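Local coordinates for protein arginase (RocF) (Helicobacter pylori, PDB 4G3H) that probably hydrolyses L-arginine to L-ornithine and urea, working with two manganese ions bound in each subunit, at residues D107-I112 with P176-Y181; G111-D116 with D227-S232; K218-L223 with L267-D272. All coordinates share one frame; numbering follows the deposited sequence.

Contact 1. Residues D107-I112 with P176-Y181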
loop_
_atom_site.group_PDB
_atom_site.type_symbol
_atom_site.label_atom_id
_atom_site.label_comp_id
_atom_site.label_asym_id
_atom_site.label_seq_id
_atom_site.Cartn_x
_atom_site.Cartn_y
_atom_site.Cartn_z
ATOM N N ASP A 107 -4.463 17.838 -9.563
ATOM C CA ASP A 107 -4.137 19.163 -9.042
ATOM C C ASP A 107 -4.115 19.220 -7.519
ATOM O O ASP A 107 -4.291 20.286 -6.931
ATOM C CB ASP A 107 -5.133 20.196 -9.570
ATOM C CG ASP A 107 -6.563 19.869 -9.190
ATOM O OD1 ASP A 107 -7.459 20.681 -9.503
ATOM O OD2 ASP A 107 -6.791 18.802 -8.580
ATOM N N LYS A 108 -3.891 18.078 -6.880
ATOM C CA LYS A 108 -3.859 18.024 -5.425
ATOM C C LYS A 108 -2.499 17.591 -4.899
ATOM O O LYS A 108 -1.803 16.802 -5.534
ATOM C CB LYS A 108 -4.925 17.051 -4.916
ATOM C CG LYS A 108 -6.345 17.421 -5.292
ATOM C CD LYS A 108 -6.755 18.737 -4.652
ATOM C CE LYS A 108 -8.167 19.132 -5.051
ATOM N NZ LYS A 108 -8.569 20.423 -4.427
ATOM N N LYS A 109 -2.119 18.124 -3.742
ATOM C CA LYS A 109 -0.862 17.746 -3.108
ATOM C C LYS A 109 -1.216 16.496 -2.300
ATOM O O LYS A 109 -2.124 16.520 -1.466
ATOM C CB LYS A 109 -0.358 18.860 -2.185
ATOM C CG LYS A 109 0.987 18.550 -1.542
ATOM C CD LYS A 109 1.508 19.724 -0.725
ATOM C CE LYS A 109 2.816 19.382 -0.012
ATOM N NZ LYS A 109 3.930 19.065 -0.949
ATOM N N ILE A 110 -0.498 15.406 -2.552
ATOM C CA ILE A 110 -0.784 14.139 -1.894
ATOM C C ILE A 110 0.221 13.692 -0.848
ATOM O O ILE A 110 1.431 13.742 -1.066
ATOM C CB ILE A 110 -0.912 13.012 -2.949
ATOM C CG1 ILE A 110 -2.000 13.378 -3.959
ATOM C CG2 ILE A 110 -1.233 11.682 -2.277
ATOM C CD1 ILE A 110 -2.011 12.499 -5.194
ATOM N N GLY A 111 -0.299 13.252 0.294
ATOM C CA GLY A 111 0.551 12.761 1.360
ATOM C C GLY A 111 0.421 11.251 1.386
ATOM O O GLY A 111 -0.627 10.716 1.011
ATOM N N ILE A 112 1.469 10.560 1.829
ATOM C CA ILE A 112 1.457 9.102 1.884
ATOM C C ILE A 112 1.819 8.551 3.264
ATOM O O ILE A 112 2.854 8.890 3.819
ATOM C CB ILE A 112 2.457 8.499 0.868
ATOM C CG1 ILE A 112 2.168 9.025 -0.536
ATOM C CG2 ILE A 112 2.360 6.979 0.876
ATOM C CD1 ILE A 112 3.215 8.628 -1.555
ATOM N N PRO A 176 8.823 14.383 -1.400
ATOM C CA PRO A 176 9.452 13.339 -0.580
ATOM C C PRO A 176 9.231 13.513 0.926
ATOM O O PRO A 176 9.243 12.537 1.686
ATOM C CB PRO A 176 10.931 13.439 -0.964
ATOM C CG PRO A 176 10.899 13.997 -2.344
ATOM C CD PRO A 176 9.824 15.047 -2.251
ATOM N N LYS A 177 9.033 14.760 1.340
ATOM C CA LYS A 177 8.812 15.099 2.742
ATOM C C LYS A 177 7.389 14.794 3.196
ATOM O O LYS A 177 7.085 14.862 4.386
ATOM C CB LYS A 177 9.115 16.578 2.968
ATOM C CG LYS A 177 10.586 16.935 2.845
ATOM C CD LYS A 177 10.758 18.423 2.597
ATOM C CE LYS A 177 11.996 18.948 3.290
ATOM N NZ LYS A 177 11.837 18.860 4.769
ATOM N N CYS A 178 6.519 14.456 2.250
ATOM C CA CYS A 178 5.134 14.133 2.567
ATOM C C CYS A 178 4.866 12.623 2.518
ATOM O O CYS A 178 3.716 12.169 2.526
ATOM C CB CYS A 178 4.204 14.898 1.627
ATOM S SG CYS A 178 4.331 16.698 1.881
ATOM N N LEU A 179 5.948 11.853 2.455
ATOM C CA LEU A 179 5.884 10.401 2.466
ATOM C C LEU A 179 6.321 10.102 3.887
ATOM O O LEU A 179 7.406 10.512 4.299
ATOM C CB LEU A 179 6.882 9.801 1.463
ATOM C CG LEU A 179 7.384 8.366 1.710
ATOM C CD1 LEU A 179 6.229 7.371 1.714
ATOM C CD2 LEU A 179 8.392 7.995 0.628
ATOM N N VAL A 180 5.473 9.420 4.651
ATOM C CA VAL A 180 5.812 9.114 6.032
ATOM C C VAL A 180 5.904 7.612 6.271
ATOM O O VAL A 180 4.914 6.883 6.159
ATOM C CB VAL A 180 4.777 9.727 7.004
ATOM C CG1 VAL A 180 5.232 9.527 8.448
ATOM C CG2 VAL A 180 4.591 11.212 6.701
ATOM N N TYR A 181 7.106 7.158 6.601
ATOM C CA TYR A 181 7.356 5.744 6.854
ATOM C C TYR A 181 7.095 5.371 8.308
ATOM O O TYR A 181 7.477 6.099 9.220
ATOM C CB TYR A 181 8.808 5.398 6.525
ATOM C CG TYR A 181 9.126 5.212 5.061
ATOM C CD1 TYR A 181 8.434 4.272 4.287
ATOM C CD2 TYR A 181 10.189 5.904 4.469
ATOM C CE1 TYR A 181 8.801 4.017 2.964
ATOM C CE2 TYR A 181 10.564 5.660 3.157
ATOM C CZ TYR A 181 9.872 4.711 2.406
ATOM O OH TYR A 181 10.282 4.434 1.118
#

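Contact 2. Residues G111-D116 with D227-S232. With MN (manganese (II) ion), chain E; MN (manganese (II) ion), chain F.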
loop_
_atom_site.group_PDB
_atom_site.type_symbol
_atom_site.label_atom_id
_atom_site.label_comp_id
_atom_site.label_asym_id
_atom_site.label_seq_id
_atom_site.Cartn_x
_atom_site.Cartn_y
_atom_site.Cartn_z
ATOM N N GLY A 111 -0.299 13.252 0.294
ATOM C CA GLY A 111 0.551 12.761 1.360
ATOM C C GLY A 111 0.421 11.251 1.386
ATOM O O GLY A 111 -0.627 10.716 1.011
ATOM N N ILE A 112 1.469 10.560 1.829
ATOM C CA ILE A 112 1.457 9.102 1.884
ATOM C C ILE A 112 1.819 8.551 3.264
ATOM O O ILE A 112 2.854 8.890 3.819
ATOM C CB ILE A 112 2.457 8.499 0.868
ATOM C CG1 ILE A 112 2.168 9.025 -0.536
ATOM C CG2 ILE A 112 2.360 6.979 0.876
ATOM C CD1 ILE A 112 3.215 8.628 -1.555
ATOM N N LEU A 113 0.955 7.708 3.815
ATOM C CA LEU A 113 1.219 7.075 5.104
ATOM C C LEU A 113 1.581 5.670 4.671
ATOM O O LEU A 113 0.739 4.948 4.132
ATOM C CB LEU A 113 -0.035 7.070 5.984
ATOM C CG LEU A 113 -0.534 8.457 6.410
ATOM C CD1 LEU A 113 -1.878 8.345 7.114
ATOM C CD2 LEU A 113 0.504 9.121 7.317
ATOM N N TYR A 114 2.841 5.300 4.883
ATOM C CA TYR A 114 3.347 3.998 4.458
ATOM C C TYR A 114 3.783 3.147 5.650
ATOM O O TYR A 114 4.849 3.377 6.220
ATOM C CB TYR A 114 4.543 4.223 3.517
ATOM C CG TYR A 114 4.790 3.137 2.493
ATOM C CD1 TYR A 114 4.034 3.076 1.323
ATOM C CD2 TYR A 114 5.798 2.195 2.676
ATOM C CE1 TYR A 114 4.275 2.113 0.358
ATOM C CE2 TYR A 114 6.051 1.212 1.706
ATOM C CZ TYR A 114 5.282 1.185 0.546
ATOM O OH TYR A 114 5.523 0.248 -0.433
ATOM N N LEU A 115 2.963 2.169 6.022
ATOM C CA LEU A 115 3.270 1.288 7.149
ATOM C C LEU A 115 3.892 0.038 6.567
ATOM O O LEU A 115 3.223 -0.727 5.870
ATOM C CB LEU A 115 1.993 0.955 7.923
ATOM C CG LEU A 115 1.403 2.131 8.711
ATOM C CD1 LEU A 115 0.899 3.198 7.743
ATOM C CD2 LEU A 115 0.260 1.628 9.603
ATOM N N ASP A 116 5.166 -0.187 6.878
ATOM C CA ASP A 116 5.879 -1.300 6.265
ATOM C C ASP A 116 7.200 -1.565 6.987
ATOM O O ASP A 116 7.766 -0.670 7.619
ATOM C CB ASP A 116 6.166 -0.893 4.815
ATOM C CG ASP A 116 6.510 -2.052 3.914
ATOM O OD1 ASP A 116 7.280 -2.949 4.302
ATOM O OD2 ASP A 116 6.015 -2.041 2.778
ATOM N N ASP A 227 -3.348 18.060 0.503
ATOM C CA ASP A 227 -4.795 18.145 0.326
ATOM C C ASP A 227 -5.490 16.817 0.573
ATOM O O ASP A 227 -6.614 16.785 1.068
ATOM C CB ASP A 227 -5.135 18.616 -1.091
ATOM C CG ASP A 227 -4.556 19.977 -1.406
ATOM O OD1 ASP A 227 -4.873 20.935 -0.666
ATOM O OD2 ASP A 227 -3.790 20.082 -2.391
ATOM N N ILE A 228 -4.837 15.723 0.194
ATOM C CA ILE A 228 -5.418 14.405 0.391
ATOM C C ILE A 228 -4.344 13.395 0.760
ATOM O O ILE A 228 -3.174 13.553 0.416
ATOM C CB ILE A 228 -6.178 13.911 -0.856
ATOM C CG1 ILE A 228 -5.233 13.844 -2.047
ATOM C CG2 ILE A 228 -7.370 14.819 -1.137
ATOM C CD1 ILE A 228 -5.878 13.257 -3.270
ATOM N N ILE A 229 -4.763 12.346 1.454
ATOM C CA ILE A 229 -3.842 11.341 1.933
ATOM C C ILE A 229 -4.178 9.929 1.469
ATOM O O ILE A 229 -5.349 9.557 1.344
ATOM C CB ILE A 229 -3.804 11.392 3.473
ATOM C CG1 ILE A 229 -3.412 12.803 3.921
ATOM C CG2 ILE A 229 -2.824 10.368 4.022
ATOM C CD1 ILE A 229 -3.437 13.004 5.429
ATOM N N TYR A 230 -3.126 9.160 1.202
ATOM C CA TYR A 230 -3.233 7.772 0.772
ATOM C C TYR A 230 -2.520 6.924 1.834
ATOM O O TYR A 230 -1.350 7.173 2.144
ATOM C CB TYR A 230 -2.537 7.596 -0.586
ATOM C CG TYR A 230 -2.562 6.187 -1.149
ATOM C CD1 TYR A 230 -3.606 5.754 -1.973
ATOM C CD2 TYR A 230 -1.535 5.283 -0.858
ATOM C CE1 TYR A 230 -3.624 4.449 -2.496
ATOM C CE2 TYR A 230 -1.544 3.981 -1.370
ATOM C CZ TYR A 230 -2.590 3.570 -2.186
ATOM O OH TYR A 230 -2.592 2.283 -2.680
ATOM N N LEU A 231 -3.219 5.948 2.409
ATOM C CA LEU A 231 -2.589 5.082 3.408
ATOM C C LEU A 231 -2.312 3.696 2.826
ATOM O O LEU A 231 -3.213 3.025 2.310
ATOM C CB LEU A 231 -3.455 4.939 4.669
ATOM C CG LEU A 231 -2.687 4.237 5.809
ATOM C CD1 LEU A 231 -3.134 4.775 7.158
ATOM C CD2 LEU A 231 -2.874 2.718 5.733
ATOM N N SER A 232 -1.054 3.278 2.909
ATOM C CA SER A 232 -0.658 1.975 2.399
ATOM C C SER A 232 -0.101 1.142 3.546
ATOM O O SER A 232 0.925 1.483 4.130
ATOM C CB SER A 232 0.393 2.133 1.301
ATOM O OG SER A 232 0.598 0.907 0.629
HETATM MN MN MN E . 6.114 -3.329 1.168
HETATM MN MN MN F . 7.236 -4.965 3.320
#

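Contact 3. Residues K218-L223 with L267-D272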
loop_
_atom_site.group_PDB
_atom_site.type_symbol
_atom_site.label_atom_id
_atom_site.label_comp_id
_atom_site.label_asym_id
_atom_site.label_seq_id
_atom_site.Cartn_x
_atom_site.Cartn_y
_atom_site.Cartn_z
ATOM N N LYS A 218 4.002 14.562 14.940
ATOM C CA LYS A 218 5.047 14.912 13.985
ATOM C C LYS A 218 4.588 14.560 12.570
ATOM O O LYS A 218 5.043 15.164 11.596
ATOM C CB LYS A 218 6.348 14.171 14.305
ATOM C CG LYS A 218 7.051 14.620 15.583
ATOM C CD LYS A 218 8.364 13.866 15.762
ATOM C CE LYS A 218 9.016 14.144 17.114
ATOM N NZ LYS A 218 10.236 13.303 17.351
ATOM N N THR A 219 3.690 13.578 12.462
ATOM C CA THR A 219 3.163 13.172 11.157
ATOM C C THR A 219 2.272 14.291 10.617
ATOM O O THR A 219 2.315 14.606 9.426
ATOM C CB THR A 219 2.340 11.865 11.249
ATOM O OG1 THR A 219 3.206 10.781 11.612
ATOM C CG2 THR A 219 1.684 11.549 9.907
ATOM N N LYS A 220 1.474 14.887 11.504
ATOM C CA LYS A 220 0.581 15.991 11.139
ATOM C C LYS A 220 1.397 17.160 10.615
ATOM O O LYS A 220 1.036 17.797 9.627
ATOM C CB LYS A 220 -0.214 16.465 12.351
ATOM C CG LYS A 220 -1.237 15.482 12.865
ATOM C CD LYS A 220 -1.873 16.010 14.134
ATOM C CE LYS A 220 -3.019 15.131 14.596
ATOM N NZ LYS A 220 -3.541 15.584 15.921
ATOM N N GLU A 221 2.502 17.439 11.296
ATOM C CA GLU A 221 3.390 18.525 10.915
ATOM C C GLU A 221 3.883 18.328 9.490
ATOM O O GLU A 221 3.809 19.244 8.674
ATOM C CB GLU A 221 4.566 18.598 11.893
ATOM C CG GLU A 221 4.124 18.917 13.317
ATOM C CD GLU A 221 5.252 18.845 14.338
ATOM O OE1 GLU A 221 4.995 19.172 15.518
ATOM O OE2 GLU A 221 6.385 18.461 13.971
ATOM N N SER A 222 4.366 17.126 9.192
ATOM C CA SER A 222 4.870 16.803 7.859
ATOM C C SER A 222 3.787 16.863 6.785
ATOM O O SER A 222 4.067 17.155 5.622
ATOM C CB SER A 222 5.480 15.398 7.844
ATOM O OG SER A 222 6.633 15.311 8.663
ATOM N N LEU A 223 2.550 16.591 7.183
ATOM C CA LEU A 223 1.427 16.553 6.255
ATOM C C LEU A 223 0.475 17.743 6.315
ATOM O O LEU A 223 -0.558 17.747 5.648
ATOM C CB LEU A 223 0.637 15.261 6.493
ATOM C CG LEU A 223 0.879 14.100 5.527
ATOM C CD1 LEU A 223 2.367 13.930 5.251
ATOM C CD2 LEU A 223 0.269 12.836 6.106
ATOM N N LEU A 267 -6.066 6.965 11.490
ATOM C CA LEU A 267 -7.342 7.060 10.793
ATOM C C LEU A 267 -8.195 8.195 11.354
ATOM O O LEU A 267 -8.859 8.915 10.607
ATOM C CB LEU A 267 -8.111 5.738 10.893
ATOM C CG LEU A 267 -7.450 4.533 10.212
ATOM C CD1 LEU A 267 -8.310 3.290 10.390
ATOM C CD2 LEU A 267 -7.247 4.838 8.736
ATOM N N GLU A 268 -8.170 8.357 12.669
ATOM C CA GLU A 268 -8.945 9.409 13.303
ATOM C C GLU A 268 -8.293 10.776 13.072
ATOM O O GLU A 268 -8.979 11.759 12.803
ATOM C CB GLU A 268 -9.070 9.127 14.801
ATOM C CG GLU A 268 -10.225 9.841 15.480
ATOM C CD GLU A 268 -11.570 9.468 14.886
ATOM O OE1 GLU A 268 -11.832 8.256 14.714
ATOM O OE2 GLU A 268 -12.365 10.388 14.600
ATOM N N SER A 269 -6.968 10.831 13.164
ATOM C CA SER A 269 -6.247 12.085 12.972
ATOM C C SER A 269 -6.316 12.627 11.551
ATOM O O SER A 269 -6.213 13.834 11.346
ATOM C CB SER A 269 -4.781 11.915 13.360
ATOM O OG SER A 269 -4.658 11.515 14.710
ATOM N N PHE A 270 -6.482 11.746 10.568
ATOM C CA PHE A 270 -6.536 12.180 9.173
ATOM C C PHE A 270 -7.832 11.789 8.474
ATOM O O PHE A 270 -7.891 11.743 7.250
ATOM C CB PHE A 270 -5.340 11.604 8.405
ATOM C CG PHE A 270 -4.007 12.060 8.937
ATOM C CD1 PHE A 270 -3.609 13.390 8.806
ATOM C CD2 PHE A 270 -3.173 11.168 9.611
ATOM C CE1 PHE A 270 -2.405 13.831 9.345
ATOM C CE2 PHE A 270 -1.967 11.591 10.156
ATOM C CZ PHE A 270 -1.578 12.932 10.023
ATOM N N LYS A 271 -8.871 11.529 9.258
ATOM C CA LYS A 271 -10.172 11.127 8.727
ATOM C C LYS A 271 -10.673 11.968 7.545
ATOM O O LYS A 271 -11.180 11.426 6.563
ATOM C CB LYS A 271 -11.219 11.160 9.846
ATOM C CG LYS A 271 -12.607 10.706 9.418
ATOM C CD LYS A 271 -12.697 9.192 9.262
ATOM C CE LYS A 271 -12.942 8.501 10.599
ATOM N NZ LYS A 271 -11.858 8.726 11.593
ATOM N N ASP A 272 -10.522 13.285 7.640
ATOM C CA ASP A 272 -10.988 14.200 6.600
ATOM C C ASP A 272 -10.262 14.159 5.262
ATOM O O ASP A 272 -10.892 14.278 4.211
ATOM C CB ASP A 272 -10.966 15.637 7.122
ATOM C CG ASP A 272 -12.203 15.984 7.923
ATOM O OD1 ASP A 272 -12.501 15.272 8.902
ATOM O OD2 ASP A 272 -12.880 16.974 7.569
#

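Contact 1. Residues D107-I112 with P176-Y181
Lys109 and Cys178 meet just before the two strands begin to pair, and the lysine side chain can be followed from the backbone outward. From Lys109 CB it climbs through CG and CD toward the sulfur, and CE is the first atom to reach it: Lys109 CE is 3.6 Å from Cys178 SG. The chain runs extended up to CE; only the last torsion bends (chi4 63°), which brings Lys109 NZ to 3.7 Å from Cys178 SG. The strongest partner of NZ is Asp175, just before the second segment, with which it forms a salt bridge. A long, flexible lysine suits this partly exposed position, because its methylenes can lie beside a soft sulfur while its charge stays paired.

Deeper in, the backbones join as parallel strands, and Ile112 uses both its polar atoms to straddle Leu179. Ile112 N donates to Cys178 O (2.9 Å, 171° at the hydrogen), and Ile112 O accepts from Val180 N at 2.8 Å. Ile112 and Leu179 point to the same side of the sheet, where the CG2 methyl of the β-branched Ile112 meets Leu179 CD1 at 4.0 Å. Phe98 and Leu137 extend this apolar layer, to which aliphatic side chains are well suited. Such parallel pairing between strands 110-115 and 179-182 belongs to the central sheet of the arginase α/β fold.

Contact 2. Residues G111-D116 with D227-S232
Leu113 and Ser232 are joined by the shortest backbone bond here, Ser232 N to Leu113 O at 2.7 Å and almost straight (176°). It is one of five bonds in the parallel pairing of strands 110-115 and 228-234, neighbours in the central parallel sheet of the arginase α/β fold. The odd-numbered residues of the first strand supply every N and O used, while Ile228, Tyr230 and Ser232 answer from the second.

On one side of the sheet, Leu113 CD1 sits between two aliphatic neighbours, 3.8 Å from Ile229 CG2 and 3.8 Å from Leu231 CD1. Gly111, paired with Ile229, has no side chain and adds no bulk there. On the other side, Ser232 CB approaches the Tyr114 ring obliquely, 3.8 Å from Tyr114 CD1; a small serine fits next to so large a ring.

The next shell fixes the polar ends. Tyr230 OH bonds to Glu278, and Tyr114 OH to the metal ligand Asp120, making Tyr114 a second-shell residue of the manganese site. One residue past the strand, Asp116 bridges both ions, as does Asp234, while Asp120 completes one site and His118 and Asp236 the other. A chi1 of -162° turns the carboxylate toward the ions, placing Asp116 OD2 2.1 Å from the manganese of chain E and Asp116 OD1 2.2 Å from that of chain F.

Contact 3. Residues K218-L223 with L267-D272
Phe270 points the far end of its ring at helix 212-223, and Thr219, Lys220 and Leu223 gather round it. The closest approach is made by the methyl of Thr219, whose CG2 stands 3.5 Å from Phe270 CZ and reaches the ring at a slant. The threonine is turned so that CG2 lies opposite its own backbone N, while OG1 (chi1 -66°) bends back to bond Val215 O one turn earlier. A β-branched residue with one apolar and one polar arm thus serves the ring and its own helix together.

Lys220 crosses the same end of the ring. Lys220 CG comes to 3.8 Å from Phe270 CZ, and the backbone N of Lys220 lies at the ring edge, in the plane. Beyond CG the chain is extended, so that the methylenes continue past the ring and Lys220 CE arrives 3.9 Å from Ser269 CB. Lysine suits this border position, since its aliphatic stem can pack while the residue stays partly exposed.

Above and below the ring plane, two neighbours are displaced toward the rim: Ser269 CB at a height of 4.1 Å and, on the opposite side, Leu223 CD2 at 4.2 Å. A flat phenylalanine can offer two faces and an end to different partners, and a branched leucine can meet ring and strands at once. Ser269 OG turns back to Leu265 O within its own helix. Phe270 is the first residue to leave helical geometry after helix 256-269, and its ring extends across to the other helix.

The contact therefore joins the last turns of helices 212-223 and 256-269 on one side of the sheet. Beneath them, Phe270 and Leu223 both rest on Leu113 of strand 110-115 and Ile229 of strand 228-234, while Thr219 reaches on to Val180 and Phe182 of strand 179-182.

How the contacts relate
Contacts 1 and 2 share Gly111 and Ile112 of strand 110-115, with centres about 7 Å apart, so this strand is paired on both edges, with strand 179-182 and with strand 228-234. Contact 3 lies over one side of that sheet, its centre about 11 Å from contact 1 and 10 Å from contact 2. Contact 1 closes before contact 3 opens, but contacts 2 and 3 interleave: helix 212-223, strand 228-234 and helix 256-269 follow one another, as expected of an alternating α/β fold. Helix packing thus backs the same central strands whose continuation carries ligands to the two manganese ions, away from contact 3.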